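Local coordinates for endo-beta-1,2-glucanase (Talaromyces funiculosus, PDB 6IMU), which catalyses the endo-hydrolysis of beta-1,2-glucan, cutting beta-1,2-glucosidic linkages within the chain, at residues S58-N63 with T432-V437; P248-L253 with S302-W307; V295-W300 with I370-I375; I347-D352 with G360-A365. All blocks are in the same frame, centred on the assembly; numbering follows the deposited sequence. Where two conformers were deposited one is given.

Contact 1 of 4, residues S58-N63 with T432-V437; sequences SYDGTN and TWDSKV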
loop_
_atom_site.group_PDB
_atom_site.type_symbol
_atom_site.label_atom_id
_atom_site.label_comp_id
_atom_site.label_asym_id
_atom_site.label_seq_id
_atom_site.Cartn_x
_atom_site.Cartn_y
_atom_site.Cartn_z
ATOM N N SER A 58 -11.587 8.297 1.442
ATOM C CA SER A 58 -10.463 8.603 0.573
ATOM C C SER A 58 -10.956 8.851 -0.859
ATOM O O SER A 58 -11.979 8.290 -1.284
ATOM C CB SER A 58 -9.435 7.506 0.603
ATOM O OG SER A 58 -9.913 6.338 -0.034
ATOM N N TYR A 59 -10.231 9.719 -1.573
ATOM C CA TYR A 59 -10.157 9.728 -3.033
ATOM C C TYR A 59 -8.850 9.050 -3.436
ATOM O O TYR A 59 -7.864 9.144 -2.710
ATOM C CB TYR A 59 -10.129 11.151 -3.593
ATOM C CG TYR A 59 -11.336 11.994 -3.284
ATOM C CD1 TYR A 59 -12.590 11.620 -3.721
ATOM C CD2 TYR A 59 -11.222 13.173 -2.569
ATOM C CE1 TYR A 59 -13.709 12.386 -3.442
ATOM C CE2 TYR A 59 -12.329 13.953 -2.284
ATOM C CZ TYR A 59 -13.577 13.561 -2.730
ATOM O OH TYR A 59 -14.668 14.324 -2.454
ATOM N N ASP A 60 -8.831 8.415 -4.610
ATOM C CA ASP A 60 -7.621 7.785 -5.124
ATOM C C ASP A 60 -6.476 8.804 -5.101
ATOM O O ASP A 60 -5.342 8.482 -4.739
ATOM C CB ASP A 60 -7.848 7.233 -6.530
ATOM C CG ASP A 60 -6.587 6.680 -7.171
ATOM O OD1 ASP A 60 -5.935 5.841 -6.537
ATOM O OD2 ASP A 60 -6.269 7.098 -8.296
ATOM N N GLY A 61 -6.802 10.035 -5.502
ATOM C CA GLY A 61 -5.885 11.139 -5.536
ATOM C C GLY A 61 -6.429 12.281 -6.375
ATOM O O GLY A 61 -7.643 12.410 -6.555
ATOM N N THR A 62 -5.520 13.107 -6.901
ATOM C CA THR A 62 -5.901 14.231 -7.726
ATOM C C THR A 62 -4.772 14.590 -8.696
ATOM O O THR A 62 -3.575 14.442 -8.393
ATOM C CB THR A 62 -6.276 15.452 -6.876
ATOM O OG1 THR A 62 -6.785 16.462 -7.753
ATOM C CG2 THR A 62 -5.115 16.012 -6.092
ATOM N N ASN A 63 -5.186 15.092 -9.863
ATOM C CA ASN A 63 -4.294 15.735 -10.815
ATOM C C ASN A 63 -3.869 17.081 -10.225
ATOM O O ASN A 63 -4.596 17.689 -9.433
ATOM C CB ASN A 63 -4.956 15.920 -12.182
ATOM C CG ASN A 63 -5.343 14.605 -12.817
ATOM O OD1 ASN A 63 -4.552 13.994 -13.529
ATOM N ND2 ASN A 63 -6.565 14.164 -12.566
ATOM N N THR A 432 -1.463 10.285 -5.706
ATOM C CA THR A 432 -2.298 9.166 -5.261
ATOM C C THR A 432 -1.773 8.657 -3.914
ATOM O O THR A 432 -0.597 8.825 -3.599
ATOM C CB THR A 432 -2.330 8.017 -6.280
ATOM O OG1 THR A 432 -1.025 7.451 -6.357
ATOM C CG2 THR A 432 -2.764 8.436 -7.670
ATOM N N TRP A 433 -2.658 8.019 -3.135
ATOM C CA TRP A 433 -2.267 7.385 -1.881
ATOM C C TRP A 433 -1.191 6.335 -2.153
ATOM O O TRP A 433 -0.232 6.212 -1.385
ATOM C CB TRP A 433 -3.460 6.742 -1.171
ATOM C CG TRP A 433 -4.434 7.723 -0.605
ATOM C CD1 TRP A 433 -5.470 8.313 -1.265
ATOM C CD2 TRP A 433 -4.485 8.211 0.746
ATOM N NE1 TRP A 433 -6.158 9.140 -0.419
ATOM C CE2 TRP A 433 -5.573 9.104 0.819
ATOM C CE3 TRP A 433 -3.722 7.988 1.898
ATOM C CZ2 TRP A 433 -5.914 9.769 1.995
ATOM C CZ3 TRP A 433 -4.057 8.649 3.059
ATOM C CH2 TRP A 433 -5.139 9.526 3.106
ATOM N N ASP A 434 -1.377 5.581 -3.248
ATOM C CA ASP A 434 -0.519 4.460 -3.591
ATOM C C ASP A 434 0.931 4.936 -3.808
ATOM O O ASP A 434 1.858 4.260 -3.365
ATOM C CB ASP A 434 -1.085 3.690 -4.787
ATOM C CG ASP A 434 -2.207 2.729 -4.420
ATOM O OD1 ASP A 434 -1.895 1.610 -4.002
ATOM O OD2 ASP A 434 -3.393 3.108 -4.561
ATOM N N SER A 435 1.121 6.090 -4.472
ATOM C CA SER A 435 2.460 6.575 -4.865
ATOM C C SER A 435 3.120 7.428 -3.771
ATOM O O SER A 435 4.290 7.821 -3.926
ATOM C CB SER A 435 2.418 7.333 -6.176
ATOM O OG SER A 435 1.899 8.647 -6.009
ATOM N N LYS A 436 2.400 7.713 -2.677
ATOM C CA LYS A 436 2.862 8.691 -1.691
ATOM C C LYS A 436 2.805 8.141 -0.257
ATOM O O LYS A 436 3.790 8.240 0.482
ATOM C CB LYS A 436 2.031 9.968 -1.817
ATOM C CG LYS A 436 2.221 10.716 -3.129
ATOM C CD LYS A 436 1.253 11.851 -3.320
ATOM C CE LYS A 436 1.354 12.924 -2.261
ATOM N NZ LYS A 436 2.717 13.502 -2.213
ATOM N N VAL A 437 1.641 7.621 0.149
ATOM C CA VAL A 437 1.371 7.304 1.554
ATOM C C VAL A 437 1.755 5.850 1.848
ATOM O O VAL A 437 1.843 5.468 3.014
ATOM C CB VAL A 437 -0.087 7.612 1.941
ATOM C CG1 VAL A 437 -0.358 7.355 3.422
ATOM C CG2 VAL A 437 -0.456 9.042 1.568
#

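Contact 2 of 4, residues P248-L253 with S302-W307; sequences PYEGEL and SSHETW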
loop_
_atom_site.group_PDB
_atom_site.type_symbol
_atom_site.label_atom_id
_atom_site.label_comp_id
_atom_site.label_asym_id
_atom_site.label_seq_id
_atom_site.Cartn_x
_atom_site.Cartn_y
_atom_site.Cartn_z
ATOM N N PRO A 248 1.905 -15.064 -3.217
ATOM C CA PRO A 248 2.439 -14.444 -2.003
ATOM C C PRO A 248 2.393 -12.902 -1.941
ATOM O O PRO A 248 3.020 -12.320 -1.059
ATOM C CB PRO A 248 3.920 -14.880 -1.980
ATOM C CG PRO A 248 4.100 -15.812 -3.169
ATOM C CD PRO A 248 2.972 -15.497 -4.129
ATOM N N TYR A 249 1.647 -12.251 -2.838
ATOM C CA TYR A 249 1.643 -10.781 -2.909
ATOM C C TYR A 249 0.482 -10.285 -2.031
ATOM O O TYR A 249 0.204 -10.895 -0.997
ATOM C CB TYR A 249 1.728 -10.340 -4.378
ATOM C CG TYR A 249 2.674 -11.206 -5.176
ATOM C CD1 TYR A 249 3.985 -11.395 -4.765
ATOM C CD2 TYR A 249 2.243 -11.908 -6.293
ATOM C CE1 TYR A 249 4.853 -12.229 -5.456
ATOM C CE2 TYR A 249 3.097 -12.749 -6.994
ATOM C CZ TYR A 249 4.408 -12.905 -6.578
ATOM O OH TYR A 249 5.251 -13.734 -7.264
ATOM N N GLU A 250 -0.167 -9.175 -2.405
ATOM C CA GLU A 250 -0.996 -8.428 -1.447
ATOM C C GLU A 250 -2.214 -9.261 -1.038
ATOM O O GLU A 250 -2.723 -9.083 0.067
ATOM C CB GLU A 250 -1.454 -7.079 -2.002
ATOM C CG GLU A 250 -0.317 -6.209 -2.508
ATOM C CD GLU A 250 -0.141 -6.296 -4.017
ATOM O OE1 GLU A 250 0.162 -7.404 -4.523
ATOM O OE2 GLU A 250 -0.353 -5.266 -4.685
ATOM N N GLY A 251 -2.650 -10.168 -1.924
ATOM C CA GLY A 251 -3.829 -11.006 -1.708
ATOM C C GLY A 251 -3.685 -11.952 -0.520
ATOM O O GLY A 251 -4.689 -12.488 -0.022
ATOM N N GLU A 252 -2.444 -12.152 -0.051
ATOM C CA GLU A 252 -2.177 -13.090 1.029
ATOM C C GLU A 252 -2.798 -12.593 2.342
ATOM O O GLU A 252 -3.116 -13.405 3.214
ATOM C CB GLU A 252 -0.678 -13.327 1.183
ATOM C CG GLU A 252 -0.364 -14.533 2.045
ATOM C CD GLU A 252 1.087 -14.957 1.955
ATOM O OE1 GLU A 252 1.900 -14.447 2.750
ATOM O OE2 GLU A 252 1.400 -15.757 1.052
ATOM N N LEU A 253 -2.977 -11.272 2.474
ATOM C CA LEU A 253 -3.622 -10.710 3.653
ATOM C C LEU A 253 -5.055 -11.259 3.776
ATOM O O LEU A 253 -5.503 -11.585 4.881
ATOM C CB LEU A 253 -3.600 -9.180 3.586
ATOM C CG LEU A 253 -2.214 -8.542 3.703
ATOM C CD1 LEU A 253 -2.312 -7.028 3.585
ATOM C CD2 LEU A 253 -1.524 -8.944 5.002
ATOM N N SER A 302 7.320 -5.643 -9.047
ATOM C CA SER A 302 6.900 -4.316 -8.627
ATOM C C SER A 302 6.942 -4.247 -7.097
ATOM O O SER A 302 6.532 -5.192 -6.419
ATOM C CB SER A 302 5.517 -3.996 -9.139
ATOM O OG SER A 302 4.898 -2.989 -8.347
ATOM N N SER A 303 7.406 -3.112 -6.565
ATOM C CA SER A 303 7.501 -2.891 -5.115
ATOM C C SER A 303 6.150 -3.121 -4.410
ATOM O O SER A 303 6.126 -3.625 -3.283
ATOM C CB SER A 303 8.020 -1.517 -4.817
ATOM O OG SER A 303 9.357 -1.378 -5.262
ATOM N N HIS A 304 5.056 -2.737 -5.079
ATOM C CA HIS A 304 3.689 -2.827 -4.567
ATOM C C HIS A 304 3.389 -4.231 -4.014
ATOM O O HIS A 304 2.665 -4.361 -3.020
ATOM C CB HIS A 304 2.699 -2.440 -5.675
ATOM C CG HIS A 304 1.381 -1.959 -5.170
ATOM N ND1 HIS A 304 0.477 -2.806 -4.564
ATOM C CD2 HIS A 304 0.803 -0.736 -5.193
ATOM C CE1 HIS A 304 -0.596 -2.125 -4.220
ATOM N NE2 HIS A 304 -0.421 -0.852 -4.599
ATOM N N GLU A 305 3.971 -5.260 -4.648
ATOM C CA GLU A 305 3.696 -6.674 -4.350
ATOM C C GLU A 305 4.082 -7.059 -2.911
ATOM O O GLU A 305 3.629 -8.082 -2.416
ATOM C CB GLU A 305 4.458 -7.567 -5.339
ATOM C CG GLU A 305 3.980 -7.421 -6.772
ATOM C CD GLU A 305 4.933 -7.917 -7.850
ATOM O OE1 GLU A 305 5.808 -8.763 -7.536
ATOM O OE2 GLU A 305 4.795 -7.456 -9.013
ATOM N N THR A 306 4.936 -6.254 -2.265
ATOM C CA THR A 306 5.507 -6.538 -0.946
ATOM C C THR A 306 4.620 -5.948 0.168
ATOM O O THR A 306 4.957 -6.062 1.338
ATOM C CB THR A 306 6.952 -6.015 -0.910
ATOM O OG1 THR A 306 7.670 -6.712 -1.930
ATOM C CG2 THR A 306 7.643 -6.192 0.423
ATOM N N TRP A 307 3.477 -5.353 -0.202
ATOM C CA TRP A 307 2.652 -4.552 0.712
ATOM C C TRP A 307 2.311 -5.300 2.018
ATOM O O TRP A 307 2.217 -4.665 3.070
ATOM C CB TRP A 307 1.375 -4.038 0.028
ATOM C CG TRP A 307 0.680 -3.103 0.964
ATOM C CD1 TRP A 307 -0.443 -3.349 1.690
ATOM C CD2 TRP A 307 1.229 -1.879 1.483
ATOM N NE1 TRP A 307 -0.702 -2.295 2.526
ATOM C CE2 TRP A 307 0.321 -1.392 2.443
ATOM C CE3 TRP A 307 2.380 -1.135 1.205
ATOM C CZ2 TRP A 307 0.523 -0.192 3.117
ATOM C CZ3 TRP A 307 2.579 0.055 1.870
ATOM C CH2 TRP A 307 1.654 0.525 2.805
HETATM O O HOH W 1 5.250 -10.738 -0.987
#

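Contact 3 of 4, residues V295-W300 with I370-I375; sequences VQKGYW and IANQTI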
loop_
_atom_site.group_PDB
_atom_site.type_symbol
_atom_site.label_atom_id
_atom_site.label_comp_id
_atom_site.label_asym_id
_atom_site.label_seq_id
_atom_site.Cartn_x
_atom_site.Cartn_y
_atom_site.Cartn_z
ATOM N N VAL A 295 15.881 -14.525 -4.319
ATOM C CA VAL A 295 14.691 -13.760 -3.955
ATOM C C VAL A 295 13.443 -14.628 -4.144
ATOM O O VAL A 295 13.466 -15.640 -4.873
ATOM C CB VAL A 295 14.573 -12.468 -4.786
ATOM C CG1 VAL A 295 15.778 -11.555 -4.607
ATOM C CG2 VAL A 295 14.347 -12.770 -6.259
ATOM N N GLN A 296 12.349 -14.191 -3.504
ATOM C CA GLN A 296 10.999 -14.622 -3.839
ATOM C C GLN A 296 10.627 -14.076 -5.225
ATOM O O GLN A 296 10.598 -12.861 -5.431
ATOM C CB GLN A 296 9.996 -14.096 -2.812
ATOM C CG GLN A 296 8.553 -14.479 -3.112
ATOM C CD GLN A 296 7.603 -13.855 -2.121
ATOM O OE1 GLN A 296 7.217 -14.480 -1.137
ATOM N NE2 GLN A 296 7.221 -12.610 -2.369
ATOM N N LYS A 297 10.322 -14.977 -6.162
ATOM C CA LYS A 297 9.907 -14.600 -7.502
ATOM C C LYS A 297 8.646 -13.725 -7.408
ATOM O O LYS A 297 7.668 -14.071 -6.708
ATOM C CB LYS A 297 9.661 -15.851 -8.347
ATOM C CG LYS A 297 9.461 -15.611 -9.834
ATOM C CD LYS A 297 9.262 -16.903 -10.602
ATOM C CE LYS A 297 9.002 -16.692 -12.075
ATOM N NZ LYS A 297 9.399 -17.874 -12.880
ATOM N N GLY A 298 8.683 -12.582 -8.104
ATOM C CA GLY A 298 7.604 -11.614 -8.075
ATOM C C GLY A 298 6.621 -11.849 -9.202
ATOM O O GLY A 298 6.861 -12.682 -10.077
ATOM N N TYR A 299 5.503 -11.115 -9.174
ATOM C CA TYR A 299 4.604 -11.072 -10.309
ATOM C C TYR A 299 5.295 -10.270 -11.421
ATOM O O TYR A 299 5.651 -10.842 -12.469
ATOM C CB TYR A 299 3.225 -10.555 -9.896
ATOM C CG TYR A 299 2.154 -10.875 -10.903
ATOM C CD1 TYR A 299 1.626 -12.153 -11.009
ATOM C CD2 TYR A 299 1.716 -9.914 -11.795
ATOM C CE1 TYR A 299 0.662 -12.456 -11.956
ATOM C CE2 TYR A 299 0.747 -10.197 -12.742
ATOM C CZ TYR A 299 0.216 -11.472 -12.823
ATOM O OH TYR A 299 -0.733 -11.740 -13.767
ATOM N N TRP A 300 5.531 -8.972 -11.170
ATOM C CA TRP A 300 6.469 -8.158 -11.981
ATOM C C TRP A 300 7.760 -7.870 -11.202
ATOM O O TRP A 300 8.740 -7.389 -11.773
ATOM C CB TRP A 300 5.818 -6.844 -12.430
ATOM C CG TRP A 300 4.555 -7.013 -13.214
ATOM C CD1 TRP A 300 4.440 -7.440 -14.504
ATOM C CD2 TRP A 300 3.220 -6.728 -12.763
ATOM N NE1 TRP A 300 3.126 -7.463 -14.878
ATOM C CE2 TRP A 300 2.355 -7.027 -13.834
ATOM C CE3 TRP A 300 2.672 -6.270 -11.559
ATOM C CZ2 TRP A 300 0.974 -6.867 -13.740
ATOM C CZ3 TRP A 300 1.305 -6.116 -11.466
ATOM C CH2 TRP A 300 0.471 -6.405 -12.546
ATOM N N ILE A 370 13.437 -11.698 -12.475
ATOM C CA ILE A 370 13.005 -12.334 -11.223
ATOM C C ILE A 370 11.478 -12.207 -11.077
ATOM O O ILE A 370 10.947 -12.089 -9.959
ATOM C CB ILE A 370 13.777 -11.738 -10.028
ATOM C CG1 ILE A 370 13.744 -10.206 -10.029
ATOM C CG2 ILE A 370 15.209 -12.271 -9.989
ATOM C CD1 ILE A 370 14.334 -9.574 -8.800
ATOM N N ALA A 371 10.779 -12.266 -12.217
ATOM C CA ALA A 371 9.342 -12.018 -12.292
ATOM C C ALA A 371 8.661 -13.134 -13.090
ATOM O O ALA A 371 9.243 -13.691 -14.021
ATOM C CB ALA A 371 9.078 -10.671 -12.922
ATOM N N ASN A 372 7.418 -13.438 -12.705
ATOM C CA ASN A 372 6.541 -14.346 -13.428
ATOM C C ASN A 372 6.206 -13.741 -14.801
ATOM O O ASN A 372 6.256 -14.435 -15.817
ATOM C CB ASN A 372 5.276 -14.632 -12.617
ATOM C CG ASN A 372 4.376 -15.674 -13.245
ATOM O OD1 ASN A 372 3.426 -15.328 -13.940
ATOM N ND2 ASN A 372 4.656 -16.945 -12.999
ATOM N N GLN A 373 5.875 -12.443 -14.813
ATOM C CA GLN A 373 5.521 -11.696 -16.024
ATOM C C GLN A 373 6.743 -10.909 -16.514
ATOM O O GLN A 373 7.098 -9.883 -15.936
ATOM C CB GLN A 373 4.368 -10.737 -15.727
ATOM C CG GLN A 373 3.121 -11.422 -15.187
ATOM C CD GLN A 373 2.461 -12.284 -16.233
ATOM O OE1 GLN A 373 2.132 -11.819 -17.322
ATOM N NE2 GLN A 373 2.269 -13.551 -15.905
ATOM N N THR A 374 7.369 -11.390 -17.593
ATOM C CA THR A 374 8.650 -10.851 -18.054
ATOM C C THR A 374 8.439 -9.686 -19.038
ATOM O O THR A 374 9.358 -8.934 -19.284
ATOM C CB THR A 374 9.512 -11.957 -18.672
ATOM O OG1 THR A 374 8.737 -12.598 -19.683
ATOM C CG2 THR A 374 9.968 -12.986 -17.660
ATOM N N ILE A 375 7.237 -9.554 -19.607
ATOM C CA ILE A 375 6.933 -8.469 -20.541
ATOM C C ILE A 375 6.610 -7.214 -19.727
ATOM O O ILE A 375 5.555 -7.124 -19.116
ATOM C CB ILE A 375 5.787 -8.854 -21.494
ATOM C CG1 ILE A 375 6.111 -10.122 -22.293
ATOM C CG2 ILE A 375 5.421 -7.682 -22.404
ATOM C CD1 ILE A 375 7.494 -10.140 -22.908
#

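Contact 4 of 4, residues I347-D352 with G360-A365; sequences INNVTD and GYISNA. With NAG (2-acetamido-2-deoxy-beta-D-glucopyranose), chain E.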
loop_
_atom_site.group_PDB
_atom_site.type_symbol
_atom_site.label_atom_id
_atom_site.label_comp_id
_atom_site.label_asym_id
_atom_site.label_seq_id
_atom_site.Cartn_x
_atom_site.Cartn_y
_atom_site.Cartn_z
ATOM N N ILE A 347 2.205 1.992 -11.525
ATOM C CA ILE A 347 2.151 3.437 -11.401
ATOM C C ILE A 347 1.386 4.032 -12.590
ATOM O O ILE A 347 1.361 3.460 -13.688
ATOM C CB ILE A 347 3.583 4.006 -11.308
ATOM C CG1 ILE A 347 3.600 5.432 -10.757
ATOM C CG2 ILE A 347 4.297 3.914 -12.652
ATOM C CD1 ILE A 347 3.248 5.533 -9.292
ATOM N N ASN A 348 0.796 5.207 -12.356
ATOM C CA ASN A 348 0.225 6.013 -13.421
ATOM C C ASN A 348 1.348 6.491 -14.347
ATOM O O ASN A 348 2.461 6.792 -13.898
ATOM C CB ASN A 348 -0.597 7.183 -12.878
ATOM C CG ASN A 348 -1.982 6.753 -12.450
ATOM O OD1 ASN A 348 -2.854 6.589 -13.293
ATOM N ND2 ASN A 348 -2.190 6.567 -11.156
ATOM N N ASN A 349 1.024 6.534 -15.643
ATOM C CA ASN A 349 1.898 7.010 -16.703
ATOM C C ASN A 349 1.915 8.542 -16.673
ATOM O O ASN A 349 1.169 9.162 -15.912
ATOM C CB ASN A 349 1.416 6.504 -18.067
ATOM C CG ASN A 349 2.515 6.388 -19.103
ATOM O OD1 ASN A 349 3.621 6.883 -18.910
ATOM N ND2 ASN A 349 2.203 5.725 -20.207
ATOM N N VAL A 350 2.747 9.136 -17.534
ATOM C CA VAL A 350 2.941 10.587 -17.592
ATOM C C VAL A 350 1.635 11.288 -17.992
ATOM O O VAL A 350 0.741 10.692 -18.594
ATOM C CB VAL A 350 4.090 10.974 -18.544
ATOM C CG1 VAL A 350 5.415 10.419 -18.065
ATOM C CG2 VAL A 350 3.831 10.559 -19.984
ATOM N N THR A 351 1.555 12.568 -17.618
ATOM C CA THR A 351 0.539 13.499 -18.058
ATOM C C THR A 351 0.920 14.034 -19.442
ATOM O O THR A 351 2.075 14.369 -19.684
ATOM C CB THR A 351 0.410 14.685 -17.089
ATOM O OG1 THR A 351 -0.013 14.193 -15.818
ATOM C CG2 THR A 351 -0.562 15.743 -17.559
ATOM N N ASP A 352 -0.075 14.110 -20.332
ATOM C CA ASP A 352 0.042 14.847 -21.588
ATOM C C ASP A 352 -0.180 16.321 -21.264
ATOM O O ASP A 352 -1.291 16.712 -20.920
ATOM C CB ASP A 352 -0.946 14.335 -22.637
ATOM C CG ASP A 352 -0.904 15.099 -23.953
ATOM O OD1 ASP A 352 -0.294 16.196 -23.994
ATOM O OD2 ASP A 352 -1.479 14.586 -24.937
ATOM N N GLY A 360 -2.248 6.846 -19.292
ATOM C CA GLY A 360 -2.630 5.472 -18.937
ATOM C C GLY A 360 -2.000 5.038 -17.622
ATOM O O GLY A 360 -1.386 5.848 -16.928
ATOM N N TYR A 361 -2.180 3.761 -17.275
ATOM C CA TYR A 361 -1.600 3.166 -16.064
ATOM C C TYR A 361 -0.631 2.048 -16.464
ATOM O O TYR A 361 -0.947 1.227 -17.314
ATOM C CB TYR A 361 -2.700 2.652 -15.135
ATOM C CG TYR A 361 -2.205 2.187 -13.790
ATOM C CD1 TYR A 361 -2.066 3.072 -12.731
ATOM C CD2 TYR A 361 -1.862 0.860 -13.583
ATOM C CE1 TYR A 361 -1.605 2.648 -11.494
ATOM C CE2 TYR A 361 -1.398 0.420 -12.356
ATOM C CZ TYR A 361 -1.273 1.316 -11.307
ATOM O OH TYR A 361 -0.817 0.881 -10.099
ATOM N N ILE A 362 0.565 2.061 -15.863
ATOM C CA ILE A 362 1.606 1.056 -16.101
ATOM C C ILE A 362 1.620 0.084 -14.917
ATOM O O ILE A 362 2.206 0.385 -13.891
ATOM C CB ILE A 362 2.995 1.695 -16.311
ATOM C CG1 ILE A 362 2.979 2.794 -17.377
ATOM C CG2 ILE A 362 4.021 0.620 -16.646
ATOM C CD1 ILE A 362 4.153 3.751 -17.293
ATOM N N SER A 363 0.974 -1.075 -15.094
ATOM C CA SER A 363 0.966 -2.151 -14.106
ATOM C C SER A 363 2.312 -2.886 -14.088
ATOM O O SER A 363 2.819 -3.219 -13.005
ATOM C CB SER A 363 -0.160 -3.125 -14.372
ATOM O OG SER A 363 -1.422 -2.504 -14.181
ATOM N N ASN A 364 2.866 -3.141 -15.286
ATOM C CA ASN A 364 3.919 -4.145 -15.491
ATOM C C ASN A 364 5.316 -3.501 -15.423
ATOM O O ASN A 364 6.132 -3.634 -16.349
ATOM C CB ASN A 364 3.711 -4.936 -16.791
ATOM C CG ASN A 364 3.634 -4.071 -18.032
ATOM O OD1 ASN A 364 3.193 -2.923 -17.973
ATOM N ND2 ASN A 364 4.061 -4.615 -19.159
ATOM N N ALA A 365 5.610 -2.835 -14.299
ATOM C CA ALA A 365 6.898 -2.182 -14.076
ATOM C C ALA A 365 7.566 -2.802 -12.846
ATOM O O ALA A 365 7.077 -2.617 -11.711
ATOM C CB ALA A 365 6.703 -0.696 -13.903
HETATM C C1 NAG E . 3.080 5.473 -21.323
HETATM C C2 NAG E . 2.465 4.376 -22.178
HETATM C C3 NAG E . 3.404 4.047 -23.332
HETATM C C4 NAG E . 3.653 5.291 -24.175
HETATM C C5 NAG E . 4.162 6.402 -23.267
HETATM C C6 NAG E . 4.330 7.708 -24.033
HETATM C C7 NAG E . 0.983 2.893 -20.850
HETATM C C8 NAG E . 0.869 1.519 -20.244
HETATM N N2 NAG E . 2.159 3.161 -21.419
HETATM O O3 NAG E . 2.809 3.016 -24.122
HETATM O O4 NAG E . 4.601 5.019 -25.230
HETATM O O5 NAG E . 3.273 6.623 -22.160
HETATM O O6 NAG E . 4.776 8.684 -23.082
HETATM O O7 NAG E . 0.046 3.683 -20.850
#

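Contact 1 of 4, residues S58-N63 with T432-V437
Thr-432 and Asp-60 run alongside one another: Thr-432 sets OG1 between its backbone N and carbonyl carbon (chi1 66°), sending CG2 along the carboxylate, while Asp-60 turns CG away from its own N (chi1 175°). Methyl CG2 of Thr-432 thus rests 3.8 Å from Asp-60 OD2, an oxygen whose hydrogen bond goes to His-75. The backbones meet as an antiparallel, non-hydrogen-bonded pair of Gly-61 and Thr-432, so close that a beta carbon on Gly-61 would strike Thr-432 CA. Just beyond, Trp-433 N donates to Asp-60 O at 3.2 Å, and the same oxygen receives a CA-H...O contact from Thr-432 CA. The indole of Trp-433 turns its pyrrole edge to Tyr-59 O, which lies in the ring plane; the strongest polar partner of NE1 is Ser-50. Thr-432 is also an N-cap, its OG1 accepting from Ser-435 N at 3.2 Å and bonded in addition to Glu-418. A valine here would probably leave Ser-435 N without its side-chain cap and take one of two hydroxyl partners from Glu-418. Strand 57-64 runs between strands 71-78 and 427-432; the latter passes directly into helix 433-443, whose Trp-433 packs on Leu-85 and Gln-86 of helix 80-94.

Contact 2 of 4, residues P248-L253 with S302-W307
Pro-248 O is gripped twice, by Lys-308 NZ and by a water that donates to it at 2.7 Å and, weakly, to Glu-305 O, so that the water bridges the two backbones. Beside this bridge Tyr-249 and Glu-305 send their side chains the same way, Tyr-249 CD1 lying 3.9 Å from Glu-305 CB; Glu-305 OE1 stands over one face of the phenol ring, toward its rim, and Pro-248 CD covers the opposite face. The CB methylene lies against the ring, while the carboxylate accepts from the backbone N of Tyr-299 and of Trp-300, which suits glutamate. A kink at chi2 (98°) folds the Glu-250 chain so that CG lies against Trp-307 CB, 3.7 Å away, and the carboxylate swings over to His-304. Its oxygen OE1 sits near Glu-305 CA. In one of the two deposited conformers of the histidine, ND1 donates to Glu-250 OE2 at 2.6 Å, a bond that is therefore tentative. It is bent, with 135° at the hydrogen: the donor meets OE2 on its anti side, 33° out of the carboxylate plane, and the two side chains cross at about a right angle. His-304 probably also bonds Asp-434 through NE2; in this conformer the imidazole thus bridges two carboxylates, and its second conformer suggests that the link is not permanent.

Contact 3 of 4, residues V295-W300 with I370-I375
Gly-298 and Ala-371 form a single backbone bridge, flanked by Gly-298 N to Ile-370 O at 3.0 Å and Asn-372 N to Gly-298 O at 2.8 Å, and Gln-373 N adds a nearly straight bond to Tyr-299 O. The methyl of Ala-371 is small enough to sit beside the carbonyl oxygens of Tyr-299 and Trp-300. In Gln-373, chi1 (-57°) puts CG over the Tyr-299 ring, 3.9 Å from the centroid in a CH-pi contact, and the bend at chi2 (-68°) brings the amide to within 19° of the ring plane. Gln-373 NE2 donates to Asn-372 OD1 at 2.9 Å, which probably helps hold the amide there. Trp-300 CD1 touches Gln-373 CB at 3.5 Å, while Tyr-299 CD2 lies over the indole face. At the far end the side chains of Val-295 and Ile-370 cross at about a right angle, Val-295 CG2 lying 3.9 Å from Ile-370 CG2. The loop 370-375 thus lies against the end of strand 290-296, where Ile-370 also reaches Val-283 and Tyr-285 of strand 282-287 and Val-295 packs on Ala-330 of helix 318-337.

Contact 4 of 4, residues I347-D352 with G360-A365
Ile-347 and Ile-362 form an antiparallel hydrogen-bonded pair, Ile-347 N giving to Ile-362 O at 2.9 Å and Ile-362 N to Ile-347 O at 2.7 Å, and Asn-349 N continues the hairpin to Gly-360 O. Tyr-361, with CG opposite its backbone N (chi1 -173°), packs one ring face over the Ile-347 peptide, CE1 being 3.5 Å from Ile-347 C. Asn-348 crosses this ring at about a right angle and brings OD1 into the ring plane, 3.6 Å from CD1 of Tyr-361, while its ND2 bonds to Glu-418. A leucine in its place would probably leave Glu-418 without this amide partner and the tyrosine edge without its facing oxygen. Ile-362 CD1 lies 3.6 Å from Asn-349 OD1. Asn-349 ND2 is covalently linked to C1 of the NAG at 1.4 Å, within the sequon Asn-Val-Thr. The sugar's acetamido methyl C8 rests on Ile-362 CG1, and O7 lies so near Gly-360 that a beta carbon there would clash. Chemically this is an N-glycosylation site: Val-350 N donates to Asn-349 OD1 from above the carbonyl plane, and the sugar is weakly bonded from Asn-349 ND2 to O7 and also to Glu-377, which probably limits its motion.

Overall arrangement
Probable hydrogen bonds run from contact 1 through contacts 2 and 3 to contact 4, and contacts 4 and 1 also pack together. Contacts 1 and 2, with centres about 18 Å apart, meet where Asp-434 OD1 lies 2.9 Å from His-304 NE2. Contacts 2 and 3 are the closest pair, about 12 Å between centres, and interlock along the chain: Tyr-249 OH approaches Lys-297 O at 2.5 Å. Contact 4 adjoins contact 1, about 14 Å away centre to centre, where Ser-435 CB packs on Ile-347 CD1, and reaches contact 3 through Asn-364, whose ND2 probably bonds Ile-375 O. The glycan is on contact 4, about 11 Å from the Trp-300 side chain; contacts 1 and 2 lie about 11 and 9 Å from the centre of the chain, against about 17 Å for contact 4.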